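Local structure of formate dehydrogenase subunit beta (Desulfovibrio gigas, 1H0H) at residues Gly147-Pro150 / Ala151-Ser155; Arg73-Ile76 / Ala77-Lys81. The protein carries electrons through three [4Fe-4S] clusters as the electron-transfer subunit of formate dehydrogenase, which reversibly oxidises formate to carbon dioxide. All blocks are in the same frame, centred on the assembly; numbering follows the deposited sequence.

Contact 1: residues Gly147-Pro150 / Ala151-Ser155. With SF4 (iron/sulfur cluster), chain M.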
loop_
_atom_site.group_PDB
_atom_site.type_symbol
_atom_site.label_atom_id
_atom_site.label_comp_id
_atom_site.label_asym_id
_atom_site.label_seq_id
_atom_site.Cartn_x
_atom_site.Cartn_y
_atom_site.Cartn_z
ATOM N N GLY B 147 -23.743 -22.929 12.809
ATOM C CA GLY B 147 -22.445 -22.763 13.430
ATOM C C GLY B 147 -21.610 -21.559 13.031
ATOM O O GLY B 147 -20.429 -21.521 13.347
ATOM N N LEU B 148 -22.202 -20.583 12.353
ATOM C CA LEU B 148 -21.474 -19.390 11.950
ATOM C C LEU B 148 -22.092 -18.158 12.600
ATOM O O LEU B 148 -23.188 -18.217 13.117
ATOM C CB LEU B 148 -21.515 -19.229 10.431
ATOM C CG LEU B 148 -20.862 -20.344 9.621
ATOM C CD1 LEU B 148 -21.250 -20.223 8.144
ATOM C CD2 LEU B 148 -19.341 -20.258 9.781
ATOM N N ARG B 149 -21.378 -17.046 12.568
ATOM C CA ARG B 149 -21.912 -15.771 13.048
ATOM C C ARG B 149 -22.482 -14.990 11.860
ATOM O O ARG B 149 -22.240 -15.349 10.718
ATOM C CB ARG B 149 -20.802 -14.958 13.700
ATOM C CG ARG B 149 -20.242 -15.565 14.976
ATOM C CD ARG B 149 -18.885 -15.007 15.349
ATOM N NE ARG B 149 -17.869 -15.396 14.368
ATOM C CZ ARG B 149 -16.865 -14.623 13.973
ATOM N NH1 ARG B 149 -16.714 -13.406 14.480
ATOM N NH2 ARG B 149 -15.996 -15.072 13.070
ATOM N N PRO B 150 -23.255 -13.943 12.095
ATOM C CA PRO B 150 -23.738 -13.120 10.983
ATOM C C PRO B 150 -22.620 -12.573 10.106
ATOM O O PRO B 150 -21.522 -12.330 10.603
ATOM C CB PRO B 150 -24.488 -11.991 11.681
ATOM C CG PRO B 150 -25.023 -12.680 12.929
ATOM C CD PRO B 150 -23.862 -13.551 13.383
ATOM N N ALA B 151 -22.913 -12.407 8.821
ATOM C CA ALA B 151 -21.931 -11.907 7.860
ATOM C C ALA B 151 -21.358 -10.546 8.232
ATOM O O ALA B 151 -20.160 -10.301 8.047
ATOM C CB ALA B 151 -22.507 -11.860 6.520
ATOM N N CYS B 152 -22.208 -9.650 8.727
ATOM C CA CYS B 152 -21.721 -8.343 9.102
ATOM C C CYS B 152 -20.784 -8.410 10.296
ATOM O O CYS B 152 -19.791 -7.697 10.347
ATOM C CB CYS B 152 -22.874 -7.359 9.365
ATOM S SG CYS B 152 -24.027 -7.984 10.600
ATOM N N VAL B 153 -21.108 -9.246 11.261
ATOM C CA VAL B 153 -20.299 -9.406 12.460
ATOM C C VAL B 153 -18.958 -10.008 12.130
ATOM O O VAL B 153 -17.921 -9.516 12.557
ATOM C CB VAL B 153 -21.040 -10.296 13.478
ATOM C CG1 VAL B 153 -20.115 -10.679 14.629
ATOM C CG2 VAL B 153 -22.313 -9.584 13.965
ATOM N N THR B 154 -18.967 -11.086 11.358
ATOM C CA THR B 154 -17.730 -11.705 10.917
ATOM C C THR B 154 -16.842 -10.709 10.154
ATOM O O THR B 154 -15.610 -10.697 10.306
ATOM C CB THR B 154 -18.084 -12.896 10.019
ATOM O OG1 THR B 154 -18.815 -13.862 10.796
ATOM C CG2 THR B 154 -16.838 -13.672 9.589
ATOM N N SER B 155 -17.467 -9.879 9.335
ATOM C CA SER B 155 -16.708 -8.965 8.501
ATOM C C SER B 155 -16.044 -7.805 9.267
ATOM O O SER B 155 -15.072 -7.239 8.806
ATOM C CB SER B 155 -17.584 -8.384 7.375
ATOM O OG SER B 155 -16.732 -7.875 6.335
HETATM FE FE1 SF4 M . -27.041 -10.776 8.473
HETATM FE FE2 SF4 M . -25.948 -8.428 9.394
HETATM FE FE3 SF4 M . -28.698 -8.738 9.256
HETATM FE FE4 SF4 M . -27.194 -8.477 6.963
HETATM S S1 SF4 M . -27.439 -6.944 8.689
HETATM S S2 SF4 M . -28.875 -9.974 7.408
HETATM S S3 SF4 M . -25.295 -9.495 7.458
HETATM S S4 SF4 M . -27.372 -10.016 10.577
HETATM O O HOH W 1 -19.084 -16.408 10.845
#
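P150 and T154 close the first turn of helix 151-155, with P150 at the N-cap position; the turn belongs to a ferredoxin-type [4Fe-4S] motif and brings a cysteine onto its cluster. Going along the helix, A151 comes first. Its CB points away overall from the loop, yet still lies 3.8 Å from the cluster sulfur S3, and packs on W24 of helix 16-25. C152 is the ligand: SG binds iron FE2 at 2.3 Å. A chi1 of 55° sets that sulfur between its own backbone N and carbonyl carbon and aims it at the metal. The P150 ring stands next to it, with CB 3.7 Å from inorganic sulfur S4. V153 follows, and its CG2 branch rests on P150 CB at 4.0 Å; F163 of strand 161-163 touches both side chains.

T154 does the polar work. Its backbone N donates to P150 O across 2.9 Å, almost straight at 177°. OG1 lies 3.1 Å from the same carbonyl oxygen and also 2.6 Å from a water, and that water accepts from R149 N, so the hydroxyl and the water bridge the start of the helix back to the loop. With chi1 at -63°, OG1 sits beside the backbone N of T154. In one of two modelled conformers, the R149 chain bends at chi3 and crosses the threonine at about a right angle, with one face of the guanidinium over OG1; this contact is doubtful to that extent. S155 ends the segment, its N bonded to A151 O and its OG to the backbone of the other protein chain.

P150 O is thus gripped by T154 N, with the T154 hydroxyl close both to it and to the water, while the cluster side is lined by carbon and the C152 sulfur.

Contact 2: residues Arg73-Ile76 / Ala77-Lys81; sequences RHCI and APPCK. With SF4 (iron/sulfur cluster), chain N.
C75 reaches the cluster with chi1 at -65°, which lays SG beside its own backbone N, whereas C80 uses 55° and holds its sulfur between backbone N and carbonyl carbon. From these two settings the thiolates close on different irons of one cubane: C75 SG binds FE3 at 2.3 Å and C80 SG binds FE4 at 2.4 Å. This is a cysteine-rich cluster-binding loop of the 4Fe-4S dicluster domain, running into helix 79-84; C72 and C120 supply the other two ligands.

Between the cysteines the chain turns back through A77 and the two prolines. C75 CB faces the turn and meets P78 CB at 4.2 Å and P79 CD at 4.1 Å, an apolar contact with one carbon of each ring. The CD corner of P78 is hemmed in by two carbonyl oxygens, 3.4 Å from C75 O and equally far from I76 O. No hydrogen bond joins 73-76 to 77-81; they meet through proline packing and the shared cluster, while backbone bonds from R73 and I76 tie the loop to residues 194-197. R73 lines the cluster, its backbone N 3.3 Å from inorganic sulfur S4, and its guanidinium makes a salt bridge with D70; the H74 ring bonds through ND1 to V101 N.

P78 holds the N-cap position, and P79 opens the helix with its ring beside the cubane, CD standing 3.5 Å from inorganic sulfur S2.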
loop_
_atom_site.group_PDB
_atom_site.type_symbol
_atom_site.label_atom_id
_atom_site.label_comp_id
_atom_site.label_asym_id
_atom_site.label_seq_id
_atom_site.Cartn_x
_atom_site.Cartn_y
_atom_site.Cartn_z
ATOM N N ARG B 73 -33.746 -4.075 14.200
ATOM C CA ARG B 73 -33.361 -4.241 15.608
ATOM C C ARG B 73 -33.757 -5.592 16.190
ATOM O O ARG B 73 -33.433 -5.879 17.318
ATOM C CB ARG B 73 -34.034 -3.178 16.462
ATOM C CG ARG B 73 -33.788 -1.764 15.978
ATOM C CD ARG B 73 -32.319 -1.288 16.035
ATOM N NE ARG B 73 -32.289 0.165 15.907
ATOM C CZ ARG B 73 -32.341 0.812 14.748
ATOM N NH1 ARG B 73 -32.424 0.133 13.589
ATOM N NH2 ARG B 73 -32.314 2.132 14.750
ATOM N N HIS B 74 -34.508 -6.368 15.422
ATOM C CA HIS B 74 -35.056 -7.631 15.892
ATOM C C HIS B 74 -35.727 -7.455 17.248
ATOM O O HIS B 74 -35.370 -8.091 18.251
ATOM C CB HIS B 74 -34.003 -8.736 15.833
ATOM C CG HIS B 74 -33.637 -9.084 14.434
ATOM N ND1 HIS B 74 -34.350 -9.994 13.686
ATOM C CD2 HIS B 74 -32.701 -8.559 13.603
ATOM C CE1 HIS B 74 -33.842 -10.056 12.470
ATOM N NE2 HIS B 74 -32.825 -9.208 12.398
ATOM N N CYS B 75 -36.681 -6.527 17.245
ATOM C CA CYS B 75 -37.497 -6.197 18.417
ATOM C C CYS B 75 -37.973 -7.422 19.168
ATOM O O CYS B 75 -38.442 -8.403 18.570
ATOM C CB CYS B 75 -38.703 -5.375 17.978
ATOM S SG CYS B 75 -38.257 -3.768 17.302
ATOM N N ILE B 76 -37.860 -7.372 20.493
ATOM C CA ILE B 76 -38.275 -8.491 21.314
ATOM C C ILE B 76 -39.763 -8.790 21.116
ATOM O O ILE B 76 -40.186 -9.951 21.058
ATOM C CB ILE B 76 -37.935 -8.184 22.778
ATOM C CG1 ILE B 76 -36.403 -8.221 22.936
ATOM C CG2 ILE B 76 -38.616 -9.178 23.729
ATOM C CD1 ILE B 76 -35.940 -7.616 24.231
ATOM N N ALA B 77 -40.548 -7.727 20.993
ATOM C CA ALA B 77 -41.983 -7.825 20.762
ATOM C C ALA B 77 -42.239 -7.013 19.506
ATOM O O ALA B 77 -42.644 -5.865 19.581
ATOM C CB ALA B 77 -42.736 -7.219 21.933
ATOM N N PRO B 78 -42.016 -7.630 18.354
ATOM C CA PRO B 78 -42.001 -6.908 17.071
ATOM C C PRO B 78 -43.328 -6.347 16.595
ATOM O O PRO B 78 -44.241 -7.106 16.283
ATOM C CB PRO B 78 -41.472 -7.965 16.086
ATOM C CG PRO B 78 -41.804 -9.281 16.714
ATOM C CD PRO B 78 -41.723 -9.077 18.199
ATOM N N PRO B 79 -43.443 -5.028 16.547
ATOM C CA PRO B 79 -44.675 -4.397 16.077
ATOM C C PRO B 79 -44.942 -4.642 14.588
ATOM O O PRO B 79 -46.100 -4.648 14.213
ATOM C CB PRO B 79 -44.470 -2.903 16.362
ATOM C CG PRO B 79 -43.063 -2.725 16.705
ATOM C CD PRO B 79 -42.414 -4.049 16.953
ATOM N N CYS B 80 -43.922 -4.827 13.768
ATOM C CA CYS B 80 -44.170 -5.124 12.358
ATOM C C CYS B 80 -44.986 -6.391 12.240
ATOM O O CYS B 80 -46.007 -6.419 11.541
ATOM C CB CYS B 80 -42.861 -5.274 11.597
ATOM S SG CYS B 80 -41.772 -6.500 12.320
ATOM N N LYS B 81 -44.551 -7.438 12.938
ATOM C CA LYS B 81 -45.305 -8.702 12.939
ATOM C C LYS B 81 -46.672 -8.584 13.586
ATOM O O LYS B 81 -47.659 -9.184 13.127
ATOM C CB LYS B 81 -44.554 -9.806 13.661
ATOM C CG LYS B 81 -45.297 -11.171 13.597
ATOM C CD LYS B 81 -44.441 -12.296 14.170
ATOM C CE LYS B 81 -45.273 -13.510 14.553
ATOM N NZ LYS B 81 -46.041 -14.009 13.413
HETATM FE FE1 SF4 N . -38.864 -2.662 12.663
HETATM FE FE2 SF4 N . -37.131 -4.808 12.606
HETATM FE FE3 SF4 N . -38.491 -4.061 15.015
HETATM FE FE4 SF4 N . -39.913 -5.146 12.907
HETATM S S1 SF4 N . -38.279 -6.242 14.226
HETATM S S2 SF4 N . -40.530 -3.386 14.056
HETATM S S3 SF4 N . -38.724 -4.269 11.061
HETATM S S4 SF4 N . -36.835 -2.837 13.823
#

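Both contacts are short loop-to-helix turns that put a proline at the N-cap position and cysteine thiolates on a [4Fe-4S] cluster, but on different clusters, and their nearest atoms stay about 9 Å apart. Contact 1 is the more buried; it leans on strand 161-163 and helix 16-25, and the other protein chain of the assembly touches it. Contact 2 is partly buried, with A77 exposed, and meets no other protein chain. Their chemistry differs accordingly: 147-155 is tied across by a backbone hydrogen bond and a water bridge and gives one ligand, while the halves of 73-81 meet by proline packing and give two.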